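Local atomic coordinates of octopine dehydrogenase (Pecten maximus, PDB entry 3C7A), a protein that catalyses the NADH-dependent reductive condensation of L-arginine with pyruvate to D-octopine, the reverse of octopine dehydrogenation. Residues 104-107 against 108-112; 276-280 against 281-285; 366-370 against 371-375. One frame throughout, in Å; residues are numbered along the deposited sequence. Where two conformers were deposited one is given.

In the fold
The three contacts follow one another along the chain without interlocking, and none touches another: nearest atoms are about 23 Å apart between contacts 1 and 2 and about 24 Å in the other two pairs. Contact 1 is the turn that leads from helix 95-102 into strand 111-114 of the large mixed sheet on the nucleotide-binding side. Contact 2, its centre about 40 Å from that of contact 1 and across the middle of the chain, is the end of helix 275-282 in the alpha-helical domain, near the arginine-binding Met206. Contact 3, its centre about 36 Å from both others, is a hairpin-like turn after helix 349-362. The three are thus separate local elements of the fold.

Contact 1: 104-107 against 108-112; sequences PYVQ and DSALI. With EDO (1,2-ethanediol), chain D.
Val106 and Ala110 meet methyl to methyl, CG2 of the valine lying 3.8 Å from CB of the alanine. The valine reaches there because CG2 stands anti to its own backbone N, beside the carbonyl carbon, while CG1 takes the place between N and carbonyl (chi1 63°). Between these two residues the chain folds into a type I beta turn from Gln107 to Ala110, closed by a weak bond from Ala110 N to Gln107 O at 3.3 Å. Ala110 CB also rests 3.5 Å from that same oxygen, Gln107 O.

Gln107 and Ser109 lie next to each other at the turn. Gln107 CG and Ser109 OG both stand between the backbone N and the carbonyl carbon (chi1 near 70°), and the glutamine then runs out extended, bringing its amide alongside the serine hydroxyl, with OE1 3.7 Å from Ser109 OG. A water bridges the glutamine side chain to the serine backbone, donating to Gln107 OE1 at 3.3 Å and accepting from Ser109 N. Ethanediol, probably from the crystallisation liquor, lies beside Asp108, whose N gives a nearly straight but weak bond of 3.5 Å to its O2.

The stronger polar ties lead outward. Gln107 NE2 bonds Ala83 O, while Lys132 NZ binds both Val106 O and the carboxylate of Asp108, a salt bridge that fastens the turn to the chain beyond helix 121-129. Leaving helix 95-102, the chain thus makes a tight turn before strand 111-114, which pairs in parallel with strands 85-88 and 137-141 on its two sides.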
ATOM      1  N   PRO A 104      -4.642  -6.438  23.371  1.00 15.67           N
ATOM      2  CA  PRO A 104      -4.404  -6.614  24.810  1.00 15.67           C
ATOM      3  C   PRO A 104      -2.953  -6.913  25.224  1.00 15.64           C
ATOM      4  O   PRO A 104      -2.677  -7.012  26.423  1.00 15.58           O
ATOM      5  CB  PRO A 104      -5.309  -7.808  25.179  1.00 15.67           C
ATOM      6  CG  PRO A 104      -6.020  -8.215  23.909  1.00 15.79           C
ATOM      7  CD  PRO A 104      -5.229  -7.653  22.778  1.00 15.72           C
ATOM      8  N   TYR A 105      -2.041  -7.041  24.260  1.00 15.53           N
ATOM      9  CA  TYR A 105      -0.672  -7.493  24.553  1.00 15.50           C
ATOM     10  C   TYR A 105       0.463  -6.520  24.175  1.00 15.37           C
ATOM     11  O   TYR A 105       1.607  -6.716  24.593  1.00 15.35           O
ATOM     12  CB  TYR A 105      -0.419  -8.878  23.929  1.00 15.62           C
ATOM     13  CG  TYR A 105      -1.456  -9.926  24.301  1.00 15.66           C
ATOM     14  CD1 TYR A 105      -1.469 -10.504  25.572  1.00 15.70           C
ATOM     15  CD2 TYR A 105      -2.422 -10.337  23.380  1.00 15.68           C
ATOM     16  CE1 TYR A 105      -2.421 -11.464  25.918  1.00 15.98           C
ATOM     17  CE2 TYR A 105      -3.377 -11.297  23.714  1.00 15.64           C
ATOM     18  CZ  TYR A 105      -3.370 -11.855  24.986  1.00 16.13           C
ATOM     19  OH  TYR A 105      -4.310 -12.804  25.328  1.00 16.14           O
ATOM     20  N   VAL A 106       0.148  -5.481  23.403  1.00 15.20           N
ATOM     21  CA  VAL A 106       1.162  -4.535  22.902  1.00 15.01           C
ATOM     22  C   VAL A 106       1.609  -3.507  23.966  1.00 14.95           C
ATOM     23  O   VAL A 106       0.774  -2.936  24.675  1.00 14.79           O
ATOM     24  CB  VAL A 106       0.687  -3.843  21.576  1.00 15.06           C
ATOM     25  CG1 VAL A 106      -0.570  -2.997  21.799  1.00 15.06           C
ATOM     26  CG2 VAL A 106       1.804  -3.014  20.942  1.00 15.04           C
ATOM     27  N   GLN A 107       2.924  -3.285  24.070  1.00 14.79           N
ATOM     28  CA  GLN A 107       3.490  -2.367  25.077  1.00 14.75           C
ATOM     29  C   GLN A 107       3.545  -0.896  24.621  1.00 14.68           C
ATOM     30  O   GLN A 107       3.520  -0.608  23.420  1.00 14.56           O
ATOM     31  CB  GLN A 107       4.863  -2.853  25.583  1.00 14.72           C
ATOM     32  CG  GLN A 107       6.025  -2.771  24.580  1.00 14.77           C
ATOM     33  CD  GLN A 107       7.381  -3.108  25.205  1.00 14.89           C
ATOM     34  OE1 GLN A 107       7.648  -2.781  26.362  1.00 15.13           O
ATOM     35  NE2 GLN A 107       8.246  -3.754  24.429  1.00 15.09           N
ATOM     36  N   ASP A 108       3.627   0.017  25.592  1.00 14.56           N
ATOM     37  CA  ASP A 108       3.633   1.467  25.342  1.00 14.52           C
ATOM     38  C   ASP A 108       4.725   1.954  24.374  1.00 14.38           C
ATOM     39  O   ASP A 108       4.486   2.865  23.578  1.00 14.28           O
ATOM     40  CB  ASP A 108       3.735   2.247  26.665  1.00 14.55           C
ATOM     41  CG  ASP A 108       2.388   2.405  27.380  1.00 14.94           C
ATOM     42  OD1 ASP A 108       1.366   1.851  26.917  1.00 14.98           O
ATOM     43  OD2 ASP A 108       2.355   3.097  28.423  1.00 15.09           O
ATOM     44  N   SER A 109       5.910   1.345  24.442  1.00 14.21           N
ATOM     45  CA  SER A 109       7.067   1.806  23.662  1.00 14.06           C
ATOM     46  C   SER A 109       7.251   1.127  22.292  1.00 13.89           C
ATOM     47  O   SER A 109       8.338   1.187  21.708  1.00 14.10           O
ATOM     48  CB  SER A 109       8.353   1.687  24.495  1.00 14.16           C
ATOM     49  OG  SER A 109       8.737   0.331  24.672  1.00 14.38           O
ATOM     50  N   ALA A 110       6.193   0.507  21.771  1.00 13.54           N
ATOM     51  CA  ALA A 110       6.267  -0.229  20.501  1.00 13.19           C
ATOM     52  C   ALA A 110       6.211   0.665  19.253  1.00 12.98           C
ATOM     53  O   ALA A 110       5.591   1.733  19.270  1.00 12.95           O
ATOM     54  CB  ALA A 110       5.175  -1.293  20.444  1.00 13.18           C
ATOM     55  N   LEU A 111       6.864   0.210  18.183  1.00 12.71           N
ATOM     56  CA  LEU A 111       6.821   0.862  16.868  1.00 12.53           C
ATOM     57  C   LEU A 111       6.068  -0.015  15.857  1.00 12.33           C
ATOM     58  O   LEU A 111       6.493  -1.135  15.560  1.00 12.28           O
ATOM     59  CB  LEU A 111       8.246   1.161  16.371  1.00 12.53           C
ATOM     60  CG  LEU A 111       8.478   1.713  14.954  1.00 12.64           C
ATOM     61  CD1 LEU A 111       8.029   3.170  14.821  1.00 12.67           C
ATOM     62  CD2 LEU A 111       9.940   1.572  14.554  1.00 12.50           C
ATOM     63  N   ILE A 112       4.957   0.507  15.334  1.00 12.10           N
ATOM     64  CA  ILE A 112       4.081  -0.229  14.406  1.00 11.87           C
ATOM     65  C   ILE A 112       4.279   0.245  12.953  1.00 11.68           C
ATOM     66  O   ILE A 112       4.152   1.439  12.667  1.00 11.54           O
ATOM     67  CB  ILE A 112       2.586  -0.114  14.832  1.00 11.90           C
ATOM     68  CG1 ILE A 112       2.415  -0.531  16.302  1.00 11.95           C
ATOM     69  CG2 ILE A 112       1.681  -0.944  13.908  1.00 11.86           C
ATOM     70  CD1 ILE A 112       1.056  -0.206  16.911  1.00 11.99           C
TER
HETATM   71  C1  EDO D 407       1.876  -2.132  28.538  1.00 34.76           C
HETATM   72  O1  EDO D 407       1.241  -2.987  29.495  1.00 35.03           O
HETATM   73  C2  EDO D 407       2.382  -0.872  29.228  1.00 34.51           C
HETATM   74  O2  EDO D 407       3.783  -0.719  28.975  1.00 34.27           O
HETATM   75  O   HOH W   1       6.745   0.188  27.363  1.00 18.02           O

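Contact 2: 276-280 against 281-285; sequences YQWYL and EYYHE
Tyr279 and Tyr283, one helix turn apart, run their rings side by side, pointing the same way, with Tyr279 CD1 3.9 Å from Tyr283 CD2. Over the centre of one face of the Tyr279 ring lies Trp278 CZ3, 4.0 Å above it, and Tyr279 CD2 in turn sits in plane at the edge of the indole. The indole also reaches across to the second tyrosine, Trp278 CH2 lying 4.2 Å from Tyr283 CE2.

Gln277 and Glu281, again one turn apart, meet through Gln277 NE2 and Glu281 OE2 at 3.3 Å, a weak but straight bond, the amide and carboxylate planes being 77° apart. Gln277 gets there with CG anti to its backbone N (chi1 -169°) and an extended chain. Replacing Gln277 by an alanine removes the amide and is likely to leave Glu281 OE2 without this donor, the carboxylate then steadied mainly by the long, weak ion pair of OE1 with Lys273.

Along the backbone, the bonds from Glu281 N to Gln277 O and from Tyr282 N to Trp278 O are both weak, whereas Tyr283 N reaches Tyr279 O at 3.0 Å. Aromatic carbon thus packs one flank, with Tyr279 also against Ile297 and the side chain of Trp278 about 5 Å from that of Met206, which binds L-arginine, whereas the Gln277-Glu281 flank relies on weak polar links.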
ATOM      1  N   TYR A 276       3.503  14.359 -14.268  1.00 20.08           N
ATOM      2  CA  TYR A 276       4.463  14.537 -15.366  1.00 20.24           C
ATOM      3  C   TYR A 276       5.876  14.811 -14.839  1.00 20.27           C
ATOM      4  O   TYR A 276       6.859  14.314 -15.395  1.00 20.22           O
ATOM      5  CB  TYR A 276       3.998  15.656 -16.311  1.00 20.40           C
ATOM      6  CG  TYR A 276       4.970  16.023 -17.423  1.00 20.69           C
ATOM      7  CD1 TYR A 276       5.151  15.188 -18.529  1.00 20.87           C
ATOM      8  CD2 TYR A 276       5.690  17.219 -17.378  1.00 21.00           C
ATOM      9  CE1 TYR A 276       6.037  15.528 -19.555  1.00 20.95           C
ATOM     10  CE2 TYR A 276       6.577  17.569 -18.398  1.00 21.19           C
ATOM     11  CZ  TYR A 276       6.745  16.719 -19.483  1.00 21.03           C
ATOM     12  OH  TYR A 276       7.621  17.064 -20.489  1.00 20.84           O
ATOM     13  N   GLN A 277       5.960  15.595 -13.763  1.00 20.36           N
ATOM     14  CA  GLN A 277       7.226  15.876 -13.079  1.00 20.49           C
ATOM     15  C   GLN A 277       7.819  14.608 -12.453  1.00 20.54           C
ATOM     16  O   GLN A 277       9.037  14.412 -12.476  1.00 20.48           O
ATOM     17  CB  GLN A 277       7.028  16.960 -12.009  1.00 20.47           C
ATOM     18  CG  GLN A 277       8.324  17.516 -11.415  1.00 20.57           C
ATOM     19  CD  GLN A 277       8.092  18.489 -10.265  1.00 20.63           C
ATOM     20  OE1 GLN A 277       7.171  19.306 -10.298  1.00 20.87           O
ATOM     21  NE2 GLN A 277       8.942  18.412  -9.245  1.00 20.43           N
ATOM     22  N   TRP A 278       6.948  13.755 -11.910  1.00 20.61           N
ATOM     23  CA  TRP A 278       7.351  12.488 -11.287  1.00 20.72           C
ATOM     24  C   TRP A 278       7.983  11.506 -12.281  1.00 20.90           C
ATOM     25  O   TRP A 278       8.993  10.872 -11.970  1.00 20.83           O
ATOM     26  CB  TRP A 278       6.161  11.835 -10.566  1.00 20.58           C
ATOM     27  CG  TRP A 278       6.496  10.536  -9.874  1.00 20.43           C
ATOM     28  CD1 TRP A 278       7.075  10.387  -8.646  1.00 20.35           C
ATOM     29  CD2 TRP A 278       6.272   9.209 -10.374  1.00 20.36           C
ATOM     30  NE1 TRP A 278       7.228   9.054  -8.350  1.00 20.26           N
ATOM     31  CE2 TRP A 278       6.743   8.308  -9.393  1.00 20.23           C
ATOM     32  CE3 TRP A 278       5.720   8.694 -11.556  1.00 20.34           C
ATOM     33  CZ2 TRP A 278       6.680   6.919  -9.556  1.00 20.34           C
ATOM     34  CZ3 TRP A 278       5.656   7.311 -11.718  1.00 20.32           C
ATOM     35  CH2 TRP A 278       6.135   6.441 -10.721  1.00 20.39           C
ATOM     36  N   TYR A 279       7.386  11.389 -13.468  1.00 21.21           N
ATOM     37  CA  TYR A 279       7.872  10.478 -14.512  1.00 21.59           C
ATOM     38  C   TYR A 279       9.282  10.807 -15.010  1.00 21.93           C
ATOM     39  O   TYR A 279      10.096   9.903 -15.215  1.00 22.00           O
ATOM     40  CB  TYR A 279       6.895  10.429 -15.696  1.00 21.49           C
ATOM     41  CG  TYR A 279       5.877   9.309 -15.617  1.00 21.44           C
ATOM     42  CD1 TYR A 279       6.199   8.018 -16.040  1.00 21.46           C
ATOM     43  CD2 TYR A 279       4.592   9.539 -15.126  1.00 21.40           C
ATOM     44  CE1 TYR A 279       5.267   6.982 -15.972  1.00 21.45           C
ATOM     45  CE2 TYR A 279       3.652   8.509 -15.053  1.00 21.32           C
ATOM     46  CZ  TYR A 279       3.997   7.235 -15.478  1.00 21.39           C
ATOM     47  OH  TYR A 279       3.073   6.215 -15.410  1.00 21.46           O
ATOM     48  N   LEU A 280       9.565  12.094 -15.198  1.00 22.31           N
ATOM     49  CA  LEU A 280      10.864  12.538 -15.712  1.00 22.81           C
ATOM     50  C   LEU A 280      11.994  12.437 -14.683  1.00 23.18           C
ATOM     51  O   LEU A 280      13.160  12.277 -15.053  1.00 23.23           O
ATOM     52  CB  LEU A 280      10.772  13.961 -16.282  1.00 22.77           C
ATOM     53  CG  LEU A 280      10.416  14.129 -17.766  1.00 22.77           C
ATOM     54  CD1 LEU A 280       8.981  13.702 -18.084  1.00 22.76           C
ATOM     55  CD2 LEU A 280      10.648  15.569 -18.206  1.00 22.75           C
ATOM     56  N   GLU A 281      11.645  12.523 -13.401  1.00 23.64           N
ATOM     57  CA  GLU A 281      12.625  12.428 -12.316  1.00 24.10           C
ATOM     58  C   GLU A 281      13.112  10.999 -12.042  1.00 24.56           C
ATOM     59  O   GLU A 281      14.247  10.811 -11.591  1.00 24.61           O
ATOM     60  CB  GLU A 281      12.062  13.033 -11.022  1.00 24.09           C
ATOM     61  CG  GLU A 281      12.067  14.565 -10.964  1.00 23.98           C
ATOM     62  CD  GLU A 281      11.452  15.126  -9.680  1.00 24.12           C
ATOM     63  OE1 GLU A 281      10.888  14.346  -8.879  1.00 24.20           O
ATOM     64  OE2 GLU A 281      11.528  16.356  -9.473  1.00 23.86           O
ATOM     65  N   TYR A 282      12.268  10.004 -12.329  1.00 24.93           N
ATOM     66  CA  TYR A 282      12.524   8.606 -11.952  0.62 25.23           C
ATOM     67  C   TYR A 282      12.768   7.666 -13.142  1.00 25.37           C
ATOM     68  O   TYR A 282      13.485   6.669 -13.019  1.00 25.37           O
ATOM     69  CB  TYR A 282      11.365   8.081 -11.086  0.62 25.29           C
ATOM     70  CG  TYR A 282      11.483   6.632 -10.649  0.62 25.47           C
ATOM     71  CD1 TYR A 282      12.314   6.267  -9.588  0.62 25.56           C
ATOM     72  CD2 TYR A 282      10.754   5.630 -11.288  0.62 25.53           C
ATOM     73  CE1 TYR A 282      12.422   4.937  -9.182  0.62 25.64           C
ATOM     74  CE2 TYR A 282      10.854   4.298 -10.891  0.62 25.55           C
ATOM     75  CZ  TYR A 282      11.688   3.960  -9.838  0.62 25.54           C
ATOM     76  OH  TYR A 282      11.790   2.645  -9.443  0.62 25.46           O
ATOM     77  N   TYR A 283      12.155   7.972 -14.285  1.00 25.68           N
ATOM     78  CA  TYR A 283      12.262   7.106 -15.469  1.00 26.14           C
ATOM     79  C   TYR A 283      13.102   7.678 -16.623  1.00 26.46           C
ATOM     80  O   TYR A 283      12.982   7.220 -17.763  1.00 26.51           O
ATOM     81  CB  TYR A 283      10.867   6.723 -15.990  1.00 26.13           C
ATOM     82  CG  TYR A 283      10.187   5.588 -15.248  1.00 26.20           C
ATOM     83  CD1 TYR A 283      10.708   4.291 -15.284  1.00 26.01           C
ATOM     84  CD2 TYR A 283       9.009   5.804 -14.535  1.00 26.08           C
ATOM     85  CE1 TYR A 283      10.080   3.244 -14.613  1.00 26.19           C
ATOM     86  CE2 TYR A 283       8.371   4.763 -13.862  1.00 26.23           C
ATOM     87  CZ  TYR A 283       8.913   3.487 -13.904  1.00 26.26           C
ATOM     88  OH  TYR A 283       8.289   2.455 -13.239  1.00 26.29           O
ATOM     89  N   HIS A 284      13.962   8.652 -16.326  1.00 26.83           N
ATOM     90  CA  HIS A 284      14.710   9.382 -17.364  1.00 27.24           C
ATOM     91  C   HIS A 284      15.586   8.513 -18.281  1.00 27.44           C
ATOM     92  O   HIS A 284      15.712   8.801 -19.474  1.00 27.46           O
ATOM     93  CB  HIS A 284      15.538  10.521 -16.751  1.00 27.27           C
ATOM     94  CG  HIS A 284      16.566  10.063 -15.763  1.00 27.45           C
ATOM     95  ND1 HIS A 284      17.819   9.628 -16.140  1.00 27.63           N
ATOM     96  CD2 HIS A 284      16.529   9.980 -14.413  1.00 27.52           C
ATOM     97  CE1 HIS A 284      18.508   9.291 -15.064  1.00 27.67           C
ATOM     98  NE2 HIS A 284      17.748   9.496 -14.002  1.00 27.63           N
ATOM     99  N   GLU A 285      16.176   7.457 -17.726  1.00 27.69           N
ATOM    100  CA  GLU A 285      17.084   6.587 -18.480  1.00 28.06           C
ATOM    101  C   GLU A 285      16.357   5.628 -19.436  1.00 28.06           C
ATOM    102  O   GLU A 285      16.970   5.088 -20.362  1.00 28.09           O
ATOM    103  CB  GLU A 285      18.000   5.805 -17.528  1.00 28.05           C
ATOM    104  CG  GLU A 285      19.334   5.383 -18.150  1.00 28.39           C
ATOM    105  CD  GLU A 285      20.182   4.506 -17.237  1.00 28.55           C
ATOM    106  OE1 GLU A 285      20.076   4.631 -15.996  1.00 29.06           O
ATOM    107  OE2 GLU A 285      20.969   3.692 -17.771  1.00 29.25           O
TER

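Contact 3: 366-370 against 371-375; sequences YLVDG and ALTGK
Leu367 swings CG anti to its backbone N (chi1 -170°), and Leu372 turns CG to lie opposite its own carbonyl carbon (chi1 -61°), so that Leu367 CD1 comes to 4.0 Å from Leu372 CD2. The same CD1 lies 3.5 Å from Ala371 O. On the neighbouring residues, Val368 CG2 approaches Gly374 CA, while Thr373 OG1 comes to 3.9 Å from Val368 CB.

The backbone between them is a type I' beta turn from Val368 to Ala371, with Asp369 and Gly370 at its corners, both at positive phi. It is closed by an antiparallel hydrogen-bonded pair: Val368 N donates to Ala371 O at 2.9 Å, and in return Ala371 N binds Val368 O, also at 2.9 Å. A third main-chain bond runs from Gly374 N to Tyr366 O at 3.1 Å. Here a side chain on Gly374 would run into Tyr366 CA, and on Gly370 one would be pressed against the carbonyl of Asp369.

Leu372, at the centre of an inverse gamma turn, also touches Ile342 of helix 330-344, and the ring of Tyr366 packs on Ile330, Pro331 and Ile335 of that helix. Gln359 OE1 accepts from Tyr366 N, tying Tyr366 to helix 349-362.

Val368 O is gripped twice, by Ala371 N and by a water at 2.9 Å that also bonds Thr373 OG1. The hairpin-like turn is therefore held chiefly by main-chain bonds, its aliphatic side chains adding a small apolar patch and the water linking valine carbonyl to threonine hydroxyl.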
ATOM      1  N   TYR A 366     -20.868   2.418  -3.165  1.00 22.88           N
ATOM      2  CA  TYR A 366     -20.228   3.262  -2.146  1.00 22.82           C
ATOM      3  C   TYR A 366     -20.727   4.715  -2.155  1.00 22.87           C
ATOM      4  O   TYR A 366     -21.016   5.283  -1.097  1.00 22.78           O
ATOM      5  CB  TYR A 366     -18.698   3.246  -2.297  1.00 22.77           C
ATOM      6  CG  TYR A 366     -18.065   1.872  -2.380  1.00 22.68           C
ATOM      7  CD1 TYR A 366     -18.008   1.034  -1.265  1.00 22.51           C
ATOM      8  CD2 TYR A 366     -17.502   1.419  -3.573  1.00 22.71           C
ATOM      9  CE1 TYR A 366     -17.419  -0.227  -1.340  1.00 22.42           C
ATOM     10  CE2 TYR A 366     -16.910   0.160  -3.659  1.00 22.58           C
ATOM     11  CZ  TYR A 366     -16.872  -0.656  -2.540  1.00 22.63           C
ATOM     12  OH  TYR A 366     -16.286  -1.899  -2.624  1.00 22.63           O
ATOM     13  N   LEU A 367     -20.814   5.309  -3.345  1.00 22.95           N
ATOM     14  CA  LEU A 367     -21.201   6.715  -3.503  1.00 23.10           C
ATOM     15  C   LEU A 367     -22.560   6.855  -4.198  1.00 23.29           C
ATOM     16  O   LEU A 367     -22.799   6.230  -5.234  1.00 23.27           O
ATOM     17  CB  LEU A 367     -20.118   7.476  -4.286  1.00 23.07           C
ATOM     18  CG  LEU A 367     -20.163   9.006  -4.388  1.00 23.06           C
ATOM     19  CD1 LEU A 367     -19.720   9.667  -3.086  1.00 23.10           C
ATOM     20  CD2 LEU A 367     -19.293   9.486  -5.544  1.00 22.99           C
ATOM     21  N   VAL A 368     -23.440   7.674  -3.616  1.00 23.48           N
ATOM     22  CA  VAL A 368     -24.788   7.911  -4.156  1.00 23.74           C
ATOM     23  C   VAL A 368     -25.137   9.407  -4.138  1.00 23.90           C
ATOM     24  O   VAL A 368     -25.143  10.036  -3.075  1.00 23.94           O
ATOM     25  CB  VAL A 368     -25.882   7.112  -3.378  1.00 23.72           C
ATOM     26  CG1 VAL A 368     -27.270   7.376  -3.961  1.00 23.88           C
ATOM     27  CG2 VAL A 368     -25.589   5.615  -3.384  1.00 23.59           C
ATOM     28  N   ASP A 369     -25.424   9.958  -5.319  1.00 24.12           N
ATOM     29  CA  ASP A 369     -25.794  11.377  -5.495  1.00 24.31           C
ATOM     30  C   ASP A 369     -24.822  12.372  -4.836  1.00 24.22           C
ATOM     31  O   ASP A 369     -25.234  13.428  -4.345  1.00 24.29           O
ATOM     32  CB  ASP A 369     -27.240  11.636  -5.025  1.00 24.47           C
ATOM     33  CG  ASP A 369     -28.286  11.136  -6.015  1.00 25.01           C
ATOM     34  OD1 ASP A 369     -28.131  11.369  -7.235  1.00 25.43           O
ATOM     35  OD2 ASP A 369     -29.280  10.521  -5.568  1.00 25.65           O
ATOM     36  N   GLY A 370     -23.535  12.029  -4.835  1.00 24.11           N
ATOM     37  CA  GLY A 370     -22.497  12.882  -4.256  1.00 23.87           C
ATOM     38  C   GLY A 370     -22.271  12.710  -2.762  1.00 23.75           C
ATOM     39  O   GLY A 370     -21.503  13.465  -2.159  1.00 23.78           O
ATOM     40  N   ALA A 371     -22.930  11.718  -2.166  1.00 23.55           N
ATOM     41  CA  ALA A 371     -22.820  11.454  -0.728  1.00 23.41           C
ATOM     42  C   ALA A 371     -22.356  10.027  -0.424  1.00 23.25           C
ATOM     43  O   ALA A 371     -22.592   9.106  -1.209  1.00 23.14           O
ATOM     44  CB  ALA A 371     -24.145  11.746  -0.030  1.00 23.46           C
ATOM     45  N   LEU A 372     -21.699   9.856   0.723  1.00 23.16           N
ATOM     46  CA  LEU A 372     -21.178   8.552   1.143  1.00 23.12           C
ATOM     47  C   LEU A 372     -22.230   7.750   1.918  1.00 23.09           C
ATOM     48  O   LEU A 372     -22.132   7.589   3.139  1.00 23.11           O
ATOM     49  CB  LEU A 372     -19.898   8.723   1.977  1.00 23.12           C
ATOM     50  CG  LEU A 372     -18.670   9.391   1.342  1.00 23.12           C
ATOM     51  CD1 LEU A 372     -17.702   9.870   2.418  1.00 23.09           C
ATOM     52  CD2 LEU A 372     -17.964   8.466   0.356  1.00 22.86           C
ATOM     53  N   THR A 373     -23.234   7.252   1.198  1.00 23.04           N
ATOM     54  CA  THR A 373     -24.364   6.535   1.807  1.00 23.03           C
ATOM     55  C   THR A 373     -24.636   5.173   1.152  1.00 23.04           C
ATOM     56  O   THR A 373     -25.726   4.611   1.300  1.00 23.04           O
ATOM     57  CB  THR A 373     -25.665   7.382   1.770  1.00 23.02           C
ATOM     58  OG1 THR A 373     -25.946   7.772   0.420  1.00 22.96           O
ATOM     59  CG2 THR A 373     -25.539   8.628   2.647  1.00 23.00           C
ATOM     60  N   GLY A 374     -23.638   4.649   0.441  1.00 22.98           N
ATOM     61  CA  GLY A 374     -23.770   3.393  -0.298  1.00 22.91           C
ATOM     62  C   GLY A 374     -24.002   2.159   0.557  1.00 22.86           C
ATOM     63  O   GLY A 374     -23.705   2.153   1.754  1.00 22.84           O
ATOM     64  N   LYS A 375     -24.531   1.113  -0.078  1.00 22.74           N
ATOM     65  CA  LYS A 375     -24.862  -0.154   0.585  1.00 22.71           C
ATOM     66  C   LYS A 375     -23.659  -0.806   1.281  1.00 22.42           C
ATOM     67  O   LYS A 375     -23.799  -1.374   2.367  1.00 22.36           O
ATOM     68  CB  LYS A 375     -25.493  -1.122  -0.431  1.00 22.82           C
ATOM     69  CG  LYS A 375     -26.216  -2.329   0.167  1.00 23.41           C
ATOM     70  CD  LYS A 375     -25.304  -3.546   0.257  1.00 24.39           C
ATOM     71  CE  LYS A 375     -25.929  -4.651   1.091  1.00 25.11           C
ATOM     72  NZ  LYS A 375     -24.936  -5.715   1.424  1.00 25.51           N
TER
HETATM   73  O   HOH W   2     -27.109  10.066  -0.932  1.00 36.67           O